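Local coordinates for quinonprotein alcohol dehydrogenase-like protein (Bacteroides thetaiotaomicron VPI-5482, PDB 4R5O) that is of unknown function but combines an immunoglobulin-like beta-sandwich domain with a seven-bladed beta-propeller and binds calcium ions, at residues A[148-153]-A[190-195]; A[166-171]-A[178-183]; A[194-199]-A[207-212]. One frame throughout, in Å; residues are numbered along the deposited sequence. Where two conformers were deposited one is given.

How the contacts relate
All three contacts lie in two successive four-stranded antiparallel sheets, consistent with two neighbouring blades of the propeller. Contacts 2 and 3 are each a backbone-paired hairpin within one sheet, and both are partly buried. Contact 2 joins strands 167-171 and 177-181, and contact 3 joins strands 197-201 and 204-209. Contact 1 is different. It is a small surface contact that bridges the two sheets by side-chain packing, without hydrogen bonds between its segments. It shares Asn194 and Glu195 with contact 3. Contacts 2 and 3 also meet each other, where Phe167 packs on Ile208 and Leu210, so the sheets touch through apolar side chains.

Contact 1: A[148-153]-A[190-195]; sequences HSNGKF and LTILNE
Ser149 and Asn150 face Ile192 and Glu195 across a small surface contact. Ser149 points its side chain at Ile192. Its hydroxyl lies anti to the backbone N (chi1 -166°), which brings OG to 3.5 Å from Ile192 CG2. The CG2 branch of Ile192 does this touching, and Ser149 CB also packs against it. Asn150 sits beside the 194-195 backbone. It was modelled in two conformers, and the details of its amide hold for one of them. In that conformer OD1 lies near Glu195 CA and Asn194 O. The two oxygens are both acceptors and do not bond to each other. The hydroxyl of Tyr154 is hydrogen-bonded to Asn150 OD1. The amide meets the CA and CG of Glu195, with Asn150 ND2 3.8 Å from Glu195 CG. Its plane is turned 50° from that of the carboxylate.

Asn150 is placed by a type I' beta turn from Ser149 to Lys152. The turn is closed by Ser149 N to Lys152 O and by Lys152 N to Ser149 O. It links strand 143-149 to strand 152-158. Ile192 also touches Ile147 of strand 143-149 and Tyr154 of strand 152-158. On the other side of the contact, strand 189-192 pairs with strand 197-201. The contact therefore sets the hairpin turn of one sheet against the end of the first strand of the next sheet.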
loop_
_atom_site.group_PDB
_atom_site.type_symbol
_atom_site.label_atom_id
_atom_site.label_comp_id
_atom_site.label_asym_id
_atom_site.label_seq_id
_atom_site.Cartn_x
_atom_site.Cartn_y
_atom_site.Cartn_z
ATOM N N HIS A 148 5.405 -4.148 -3.438
ATOM C CA HIS A 148 5.150 -5.358 -2.713
ATOM C C HIS A 148 6.178 -6.394 -3.196
ATOM O O HIS A 148 6.116 -6.871 -4.338
ATOM C CB HIS A 148 3.683 -5.790 -2.900
ATOM C CG HIS A 148 3.298 -7.032 -2.151
ATOM N ND1 HIS A 148 2.127 -7.702 -2.443
ATOM C CD2 HIS A 148 3.952 -7.704 -1.169
ATOM C CE1 HIS A 148 2.102 -8.748 -1.631
ATOM N NE2 HIS A 148 3.170 -8.782 -0.841
ATOM N N SER A 149 7.177 -6.673 -2.334
ATOM C CA SER A 149 8.249 -7.624 -2.630
ATOM C C SER A 149 8.748 -8.272 -1.333
ATOM O O SER A 149 8.678 -7.634 -0.285
ATOM C CB SER A 149 9.380 -6.912 -3.361
ATOM O OG SER A 149 10.296 -7.823 -3.943
ATOM N N ASN A 150 9.233 -9.529 -1.395
ATOM C CA ASN A 150 9.814 -10.288 -0.269
ATOM C C ASN A 150 8.817 -10.385 0.938
ATOM O O ASN A 150 9.247 -10.440 2.101
ATOM C CB ASN A 150 11.149 -9.616 0.195
ATOM C CG ASN A 150 12.116 -9.144 -0.882
ATOM O OD1 ASN A 150 12.702 -8.052 -0.772
ATOM N ND2 ASN A 150 12.298 -9.923 -1.952
ATOM N N GLY A 151 7.510 -10.390 0.648
ATOM C CA GLY A 151 6.465 -10.409 1.668
ATOM C C GLY A 151 6.357 -9.119 2.465
ATOM O O GLY A 151 5.794 -9.130 3.569
ATOM N N LYS A 152 6.878 -7.989 1.902
ATOM C CA LYS A 152 6.860 -6.680 2.541
ATOM C C LYS A 152 6.317 -5.601 1.599
ATOM O O LYS A 152 6.422 -5.710 0.374
ATOM C CB LYS A 152 8.294 -6.273 3.004
ATOM C CG LYS A 152 9.066 -7.280 3.885
ATOM C CD LYS A 152 8.425 -7.497 5.263
ATOM C CE LYS A 152 8.954 -8.676 6.054
ATOM N NZ LYS A 152 8.530 -9.983 5.485
ATOM N N PHE A 153 5.767 -4.543 2.182
ATOM C CA PHE A 153 5.368 -3.353 1.464
ATOM C C PHE A 153 6.445 -2.317 1.683
ATOM O O PHE A 153 6.647 -1.876 2.814
ATOM C CB PHE A 153 3.978 -2.822 1.854
ATOM C CG PHE A 153 2.783 -3.721 1.638
ATOM C CD1 PHE A 153 2.628 -4.421 0.442
ATOM C CD2 PHE A 153 1.718 -3.725 2.552
ATOM C CE1 PHE A 153 1.487 -5.210 0.217
ATOM C CE2 PHE A 153 0.569 -4.491 2.312
ATOM C CZ PHE A 153 0.465 -5.234 1.149
ATOM N N LEU A 190 10.876 4.427 -6.799
ATOM C CA LEU A 190 11.276 3.260 -6.006
ATOM C C LEU A 190 11.413 1.996 -6.901
ATOM O O LEU A 190 10.553 1.711 -7.746
ATOM C CB LEU A 190 10.267 2.992 -4.856
ATOM C CG LEU A 190 10.594 1.833 -3.868
ATOM C CD1 LEU A 190 11.915 2.085 -3.130
ATOM C CD2 LEU A 190 9.463 1.577 -2.905
ATOM N N THR A 191 12.501 1.241 -6.673
ATOM C CA THR A 191 12.838 -0.020 -7.328
ATOM C C THR A 191 13.322 -0.997 -6.279
ATOM O O THR A 191 14.107 -0.609 -5.430
ATOM C CB THR A 191 13.914 0.193 -8.445
ATOM O OG1 THR A 191 13.599 1.305 -9.282
ATOM C CG2 THR A 191 14.118 -1.039 -9.307
ATOM N N ILE A 192 12.851 -2.235 -6.303
ATOM C CA ILE A 192 13.360 -3.266 -5.406
ATOM C C ILE A 192 14.174 -4.214 -6.317
ATOM O O ILE A 192 13.604 -4.812 -7.253
ATOM C CB ILE A 192 12.261 -3.970 -4.531
ATOM C CG1 ILE A 192 12.013 -3.190 -3.189
ATOM C CG2 ILE A 192 12.764 -5.359 -4.100
ATOM C CD1 ILE A 192 11.679 -1.783 -3.187
ATOM N N LEU A 193 15.520 -4.251 -6.090
ATOM C CA LEU A 193 16.456 -5.026 -6.909
ATOM C C LEU A 193 16.394 -6.502 -6.572
ATOM O O LEU A 193 16.414 -7.340 -7.486
ATOM C CB LEU A 193 17.911 -4.528 -6.741
ATOM C CG LEU A 193 18.206 -3.033 -6.987
ATOM C CD1 LEU A 193 19.674 -2.714 -6.754
ATOM C CD2 LEU A 193 17.849 -2.623 -8.356
ATOM N N ASN A 194 16.353 -6.820 -5.262
ATOM C CA ASN A 194 16.365 -8.181 -4.716
ATOM C C ASN A 194 15.955 -8.143 -3.247
ATOM O O ASN A 194 15.289 -7.192 -2.851
ATOM C CB ASN A 194 17.756 -8.823 -4.901
ATOM C CG ASN A 194 18.926 -8.042 -4.349
ATOM O OD1 ASN A 194 18.865 -7.431 -3.274
ATOM N ND2 ASN A 194 20.056 -8.153 -5.024
ATOM N N GLU A 195 16.321 -9.155 -2.443
ATOM C CA GLU A 195 15.938 -9.213 -1.028
ATOM C C GLU A 195 16.728 -8.253 -0.169
ATOM O O GLU A 195 16.247 -7.848 0.903
ATOM C CB GLU A 195 16.134 -10.625 -0.435
ATOM C CG GLU A 195 15.459 -11.787 -1.144
ATOM C CD GLU A 195 15.408 -13.081 -0.344
ATOM O OE1 GLU A 195 15.825 -13.088 0.839
ATOM O OE2 GLU A 195 14.879 -14.079 -0.885
#

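Contact 2: A[166-171]-A[178-183]; sequences HFYIVD and ENSAVV
His166 accepts a nearly straight hydrogen bond from the backbone of Val183. Val183 N is 3.0 Å from His166 ND1, with an N-H...N angle of 175°, and it lies close to the plane of the ring. CG of His166 is anti to its carbonyl carbon (chi1 -52°), which carries the ring over to the 182-183 backbone. Between the strands the bonds are those of an antiparallel pair. Phe167 and Ala181 form a hydrogen-bonded pair, as do Ile169 and Asn179. Tyr168 and Ser180 lie between them as a non-hydrogen-bonded pair. Here the Tyr168 ring meets Ser180 CB, 3.5 Å from CD2. On the sheet face of Phe167 and Ile169, Phe167 CB packs 3.8 Å from Val183 CG2. Near the other end, Glu178 OE2 is 3.9 Å from Asp171 OD1. These two like charges have nearly parallel carboxylate planes, and a weak, long ion pair from Lys152 NZ to Asp171 OD1 may ease them.

Second-shell bonds hold several of these groups. Asp171 OD2 is hydrogen-bonded to Thr174 OG1. Thr161 O binds His166 NE2, so both ring nitrogens of the histidine are engaged. Ser180 OG is bonded to Asp165 and Tyr177, and Arg164 to the Tyr168 hydroxyl.

Both ends of the pairing carry a classic beta bulge. His166 N and Phe167 N share Ala181 O, and Glu178 N and Asn179 N share Ile169 O. The arrangement is a bulged antiparallel hairpin, formed by the last two strands of a four-stranded sheet consistent with a propeller blade.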
loop_
_atom_site.group_PDB
_atom_site.type_symbol
_atom_site.label_atom_id
_atom_site.label_comp_id
_atom_site.label_asym_id
_atom_site.label_seq_id
_atom_site.Cartn_x
_atom_site.Cartn_y
_atom_site.Cartn_z
ATOM N N HIS A 166 11.348 8.726 5.063
ATOM C CA HIS A 166 10.802 8.671 3.698
ATOM C C HIS A 166 10.552 7.221 3.277
ATOM O O HIS A 166 9.616 6.939 2.535
ATOM C CB HIS A 166 11.733 9.355 2.700
ATOM C CG HIS A 166 12.108 10.734 3.114
ATOM N ND1 HIS A 166 13.340 10.999 3.705
ATOM C CD2 HIS A 166 11.372 11.864 3.102
ATOM C CE1 HIS A 166 13.340 12.295 3.959
ATOM N NE2 HIS A 166 12.173 12.858 3.626
ATOM N N PHE A 167 11.370 6.307 3.775
ATOM C CA PHE A 167 11.271 4.908 3.401
ATOM C C PHE A 167 10.759 4.086 4.577
ATOM O O PHE A 167 11.294 4.175 5.678
ATOM C CB PHE A 167 12.652 4.414 2.930
ATOM C CG PHE A 167 12.636 3.051 2.302
ATOM C CD1 PHE A 167 12.441 2.905 0.932
ATOM C CD2 PHE A 167 12.828 1.911 3.073
ATOM C CE1 PHE A 167 12.419 1.642 0.349
ATOM C CE2 PHE A 167 12.782 0.646 2.493
ATOM C CZ PHE A 167 12.586 0.520 1.134
ATOM N N TYR A 168 9.727 3.292 4.336
ATOM C CA TYR A 168 9.060 2.460 5.337
ATOM C C TYR A 168 8.965 1.002 4.905
ATOM O O TYR A 168 8.694 0.732 3.734
ATOM C CB TYR A 168 7.635 2.994 5.585
ATOM C CG TYR A 168 7.565 4.405 6.143
ATOM C CD1 TYR A 168 7.705 5.511 5.314
ATOM C CD2 TYR A 168 7.221 4.632 7.475
ATOM C CE1 TYR A 168 7.623 6.804 5.818
ATOM C CE2 TYR A 168 7.146 5.921 7.993
ATOM C CZ TYR A 168 7.333 7.004 7.160
ATOM O OH TYR A 168 7.214 8.272 7.686
ATOM N N ILE A 169 9.174 0.066 5.857
ATOM C CA ILE A 169 8.986 -1.366 5.657
ATOM C C ILE A 169 7.815 -1.769 6.539
ATOM O O ILE A 169 7.852 -1.590 7.766
ATOM C CB ILE A 169 10.228 -2.265 5.885
ATOM C CG1 ILE A 169 11.499 -1.720 5.215
ATOM C CG2 ILE A 169 9.910 -3.742 5.472
ATOM C CD1 ILE A 169 12.743 -2.478 5.604
ATOM N N VAL A 170 6.755 -2.253 5.885
ATOM C CA VAL A 170 5.486 -2.699 6.470
ATOM C C VAL A 170 5.302 -4.152 6.073
ATOM O O VAL A 170 5.480 -4.469 4.902
ATOM C CB VAL A 170 4.302 -1.783 6.008
ATOM C CG1 VAL A 170 2.952 -2.296 6.511
ATOM C CG2 VAL A 170 4.521 -0.325 6.423
ATOM N N ASP A 171 5.001 -5.045 7.038
ATOM C CA ASP A 171 4.740 -6.443 6.715
ATOM C C ASP A 171 3.462 -6.532 5.828
ATOM O O ASP A 171 2.443 -5.909 6.152
ATOM C CB ASP A 171 4.612 -7.292 7.985
ATOM C CG ASP A 171 4.407 -8.760 7.684
ATOM O OD1 ASP A 171 5.260 -9.349 6.979
ATOM O OD2 ASP A 171 3.396 -9.314 8.137
ATOM N N GLU A 178 7.572 -2.405 10.407
ATOM C CA GLU A 178 8.802 -3.089 10.765
ATOM C C GLU A 178 9.901 -2.083 11.015
ATOM O O GLU A 178 10.529 -2.115 12.079
ATOM C CB GLU A 178 9.231 -4.093 9.716
ATOM C CG GLU A 178 8.315 -5.296 9.702
ATOM C CD GLU A 178 8.780 -6.438 8.830
ATOM O OE1 GLU A 178 9.832 -6.296 8.167
ATOM O OE2 GLU A 178 8.104 -7.491 8.838
ATOM N N ASN A 179 10.115 -1.166 10.059
ATOM C CA ASN A 179 11.176 -0.173 10.158
ATOM C C ASN A 179 10.914 0.993 9.203
ATOM O O ASN A 179 10.043 0.900 8.335
ATOM C CB ASN A 179 12.521 -0.867 9.824
ATOM C CG ASN A 179 13.769 -0.183 10.277
ATOM O OD1 ASN A 179 13.728 0.824 10.992
ATOM N ND2 ASN A 179 14.913 -0.741 9.873
ATOM N N SER A 180 11.648 2.098 9.388
ATOM C CA SER A 180 11.587 3.302 8.553
ATOM C C SER A 180 12.875 4.120 8.717
ATOM O O SER A 180 13.598 3.956 9.712
ATOM C CB SER A 180 10.361 4.150 8.866
ATOM O OG SER A 180 10.380 4.614 10.203
ATOM N N ALA A 181 13.188 4.960 7.725
ATOM C CA ALA A 181 14.403 5.770 7.747
ATOM C C ALA A 181 14.298 6.979 6.836
ATOM O O ALA A 181 13.425 7.058 5.974
ATOM C CB ALA A 181 15.606 4.935 7.324
ATOM N N VAL A 182 15.209 7.920 7.045
ATOM C CA VAL A 182 15.379 9.150 6.280
ATOM C C VAL A 182 16.170 8.813 5.042
ATOM O O VAL A 182 17.108 8.025 5.129
ATOM C CB VAL A 182 16.098 10.219 7.167
ATOM C CG1 VAL A 182 16.412 11.503 6.399
ATOM C CG2 VAL A 182 15.319 10.517 8.439
ATOM N N VAL A 183 15.802 9.373 3.884
ATOM C CA VAL A 183 16.543 9.181 2.628
ATOM C C VAL A 183 16.826 10.589 2.104
ATOM O O VAL A 183 17.961 11.063 2.161
ATOM C CB VAL A 183 15.832 8.256 1.600
ATOM C CG1 VAL A 183 16.698 8.043 0.362
ATOM C CG2 VAL A 183 15.450 6.916 2.220
#

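Contact 3: A[194-199]-A[207-212]; sequences NEQYGL and RIDLKS
Strands 197-201 and 204-209 form the central hairpin of a four-stranded antiparallel sheet. Within 197-199 and 207-209, Gly198 and Ile208 are the hydrogen-bonded pair. Gly198 N is 2.9 Å from Ile208 O, and Ile208 N is the same distance from Gly198 O. Beyond the strand end, Leu210 N bonds to Gln196 O at 2.8 Å. Leu210 CD1 lies 3.5 Å from Asn194 O.

On the sheet face of Tyr197, the tyrosine and Arg207 run side by side and point the same way. Arg207 CD is 3.5 Å from Tyr197 CD1. The guanidinium plane stands 88° from the ring. Its NH1 is held by Leu256 O and Ala259 O. Gln196 CG lies over one face of the Tyr197 ring, offset toward its rim. Gln196 NE2 approaches Asp209 OD2, but the angle is too poor for a hydrogen bond.

At the open end of the hairpin, Asn194 OD1 accepts from Gln196 N, an Asx turn leading into strand 197-201. Asp209 OD1 accepts from Lys211 N, an Asx turn following strand 204-209. Each oxygen also takes the N three residues on, Tyr197 or Ser212, making an Asx motif. Such a hairpin, in a sheet whose four strands follow each other in chain order, is consistent with a beta-propeller blade.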
loop_
_atom_site.group_PDB
_atom_site.type_symbol
_atom_site.label_atom_id
_atom_site.label_comp_id
_atom_site.label_asym_id
_atom_site.label_seq_id
_atom_site.Cartn_x
_atom_site.Cartn_y
_atom_site.Cartn_z
ATOM N N ASN A 194 16.353 -6.820 -5.262
ATOM C CA ASN A 194 16.365 -8.181 -4.716
ATOM C C ASN A 194 15.955 -8.143 -3.247
ATOM O O ASN A 194 15.289 -7.192 -2.851
ATOM C CB ASN A 194 17.756 -8.823 -4.901
ATOM C CG ASN A 194 18.926 -8.042 -4.349
ATOM O OD1 ASN A 194 18.865 -7.431 -3.274
ATOM N ND2 ASN A 194 20.056 -8.153 -5.024
ATOM N N GLU A 195 16.321 -9.155 -2.443
ATOM C CA GLU A 195 15.938 -9.213 -1.028
ATOM C C GLU A 195 16.728 -8.253 -0.169
ATOM O O GLU A 195 16.247 -7.848 0.903
ATOM C CB GLU A 195 16.134 -10.625 -0.435
ATOM C CG GLU A 195 15.459 -11.787 -1.144
ATOM C CD GLU A 195 15.408 -13.081 -0.344
ATOM O OE1 GLU A 195 15.825 -13.088 0.839
ATOM O OE2 GLU A 195 14.879 -14.079 -0.885
ATOM N N GLN A 196 17.956 -7.917 -0.619
ATOM C CA GLN A 196 18.888 -7.120 0.151
ATOM C C GLN A 196 18.874 -5.617 -0.245
ATOM O O GLN A 196 19.072 -4.776 0.633
ATOM C CB GLN A 196 20.302 -7.715 -0.059
ATOM C CG GLN A 196 21.471 -7.071 0.734
ATOM C CD GLN A 196 21.458 -7.140 2.251
ATOM O OE1 GLN A 196 20.617 -7.786 2.896
ATOM N NE2 GLN A 196 22.447 -6.494 2.857
ATOM N N TYR A 197 18.653 -5.277 -1.533
ATOM C CA TYR A 197 18.750 -3.890 -1.973
ATOM C C TYR A 197 17.587 -3.400 -2.793
ATOM O O TYR A 197 16.953 -4.149 -3.525
ATOM C CB TYR A 197 20.008 -3.715 -2.840
ATOM C CG TYR A 197 21.294 -3.951 -2.088
ATOM C CD1 TYR A 197 21.783 -3.006 -1.193
ATOM C CD2 TYR A 197 22.047 -5.104 -2.299
ATOM C CE1 TYR A 197 22.960 -3.219 -0.486
ATOM C CE2 TYR A 197 23.244 -5.317 -1.616
ATOM C CZ TYR A 197 23.687 -4.373 -0.699
ATOM O OH TYR A 197 24.870 -4.536 -0.026
ATOM N N GLY A 198 17.408 -2.087 -2.723
ATOM C CA GLY A 198 16.447 -1.320 -3.510
ATOM C C GLY A 198 17.085 -0.058 -4.056
ATOM O O GLY A 198 18.240 0.242 -3.750
ATOM N N LEU A 199 16.358 0.690 -4.876
ATOM C CA LEU A 199 16.827 1.975 -5.426
ATOM C C LEU A 199 15.833 3.054 -5.152
ATOM O O LEU A 199 14.639 2.829 -5.319
ATOM C CB LEU A 199 17.105 1.949 -6.942
ATOM C CG LEU A 199 18.102 1.003 -7.548
ATOM C CD1 LEU A 199 17.975 1.082 -9.068
ATOM C CD2 LEU A 199 19.562 1.288 -7.082
ATOM N N ARG A 207 21.168 3.822 -3.721
ATOM C CA ARG A 207 20.984 2.422 -3.351
ATOM C C ARG A 207 20.592 2.388 -1.920
ATOM O O ARG A 207 21.247 3.037 -1.116
ATOM C CB ARG A 207 22.246 1.573 -3.613
ATOM C CG ARG A 207 22.059 0.085 -3.251
ATOM C CD ARG A 207 23.307 -0.743 -3.449
ATOM N NE ARG A 207 24.428 -0.285 -2.628
ATOM C CZ ARG A 207 25.472 0.406 -3.087
ATOM N NH1 ARG A 207 25.584 0.677 -4.385
ATOM N NH2 ARG A 207 26.430 0.794 -2.260
ATOM N N ILE A 208 19.547 1.665 -1.581
ATOM C CA ILE A 208 19.125 1.537 -0.184
ATOM C C ILE A 208 19.256 0.043 0.230
ATOM O O ILE A 208 18.916 -0.856 -0.544
ATOM C CB ILE A 208 17.680 2.118 0.070
ATOM C CG1 ILE A 208 17.310 2.087 1.594
ATOM C CG2 ILE A 208 16.585 1.482 -0.832
ATOM C CD1 ILE A 208 16.267 3.066 2.040
ATOM N N ASP A 209 19.825 -0.200 1.427
ATOM C CA ASP A 209 19.931 -1.543 2.017
ATOM C C ASP A 209 18.599 -1.831 2.675
ATOM O O ASP A 209 18.181 -1.067 3.538
ATOM C CB ASP A 209 21.124 -1.610 2.997
ATOM C CG ASP A 209 21.404 -2.976 3.602
ATOM O OD1 ASP A 209 20.490 -3.547 4.244
ATOM O OD2 ASP A 209 22.560 -3.422 3.532
ATOM N N LEU A 210 17.896 -2.879 2.255
ATOM C CA LEU A 210 16.537 -3.162 2.756
ATOM C C LEU A 210 16.531 -3.739 4.211
ATOM O O LEU A 210 15.447 -3.932 4.767
ATOM C CB LEU A 210 15.802 -4.129 1.808
ATOM C CG LEU A 210 15.576 -3.588 0.381
ATOM C CD1 LEU A 210 14.887 -4.590 -0.490
ATOM C CD2 LEU A 210 14.793 -2.292 0.382
ATOM N N LYS A 211 17.708 -3.895 4.858
ATOM C CA LYS A 211 17.784 -4.367 6.243
ATOM C C LYS A 211 18.185 -3.206 7.164
ATOM O O LYS A 211 17.405 -2.851 8.068
ATOM C CB LYS A 211 18.758 -5.555 6.394
ATOM C CG LYS A 211 18.586 -6.696 5.345
ATOM C CD LYS A 211 17.178 -7.354 5.288
ATOM C CE LYS A 211 17.095 -8.422 4.213
ATOM N NZ LYS A 211 15.723 -8.984 4.088
ATOM N N SER A 212 19.351 -2.567 6.896
ATOM C CA SER A 212 19.848 -1.444 7.720
ATOM C C SER A 212 19.160 -0.119 7.384
ATOM O O SER A 212 19.104 0.756 8.239
ATOM C CB SER A 212 21.352 -1.271 7.544
ATOM O OG SER A 212 21.684 -0.967 6.203
#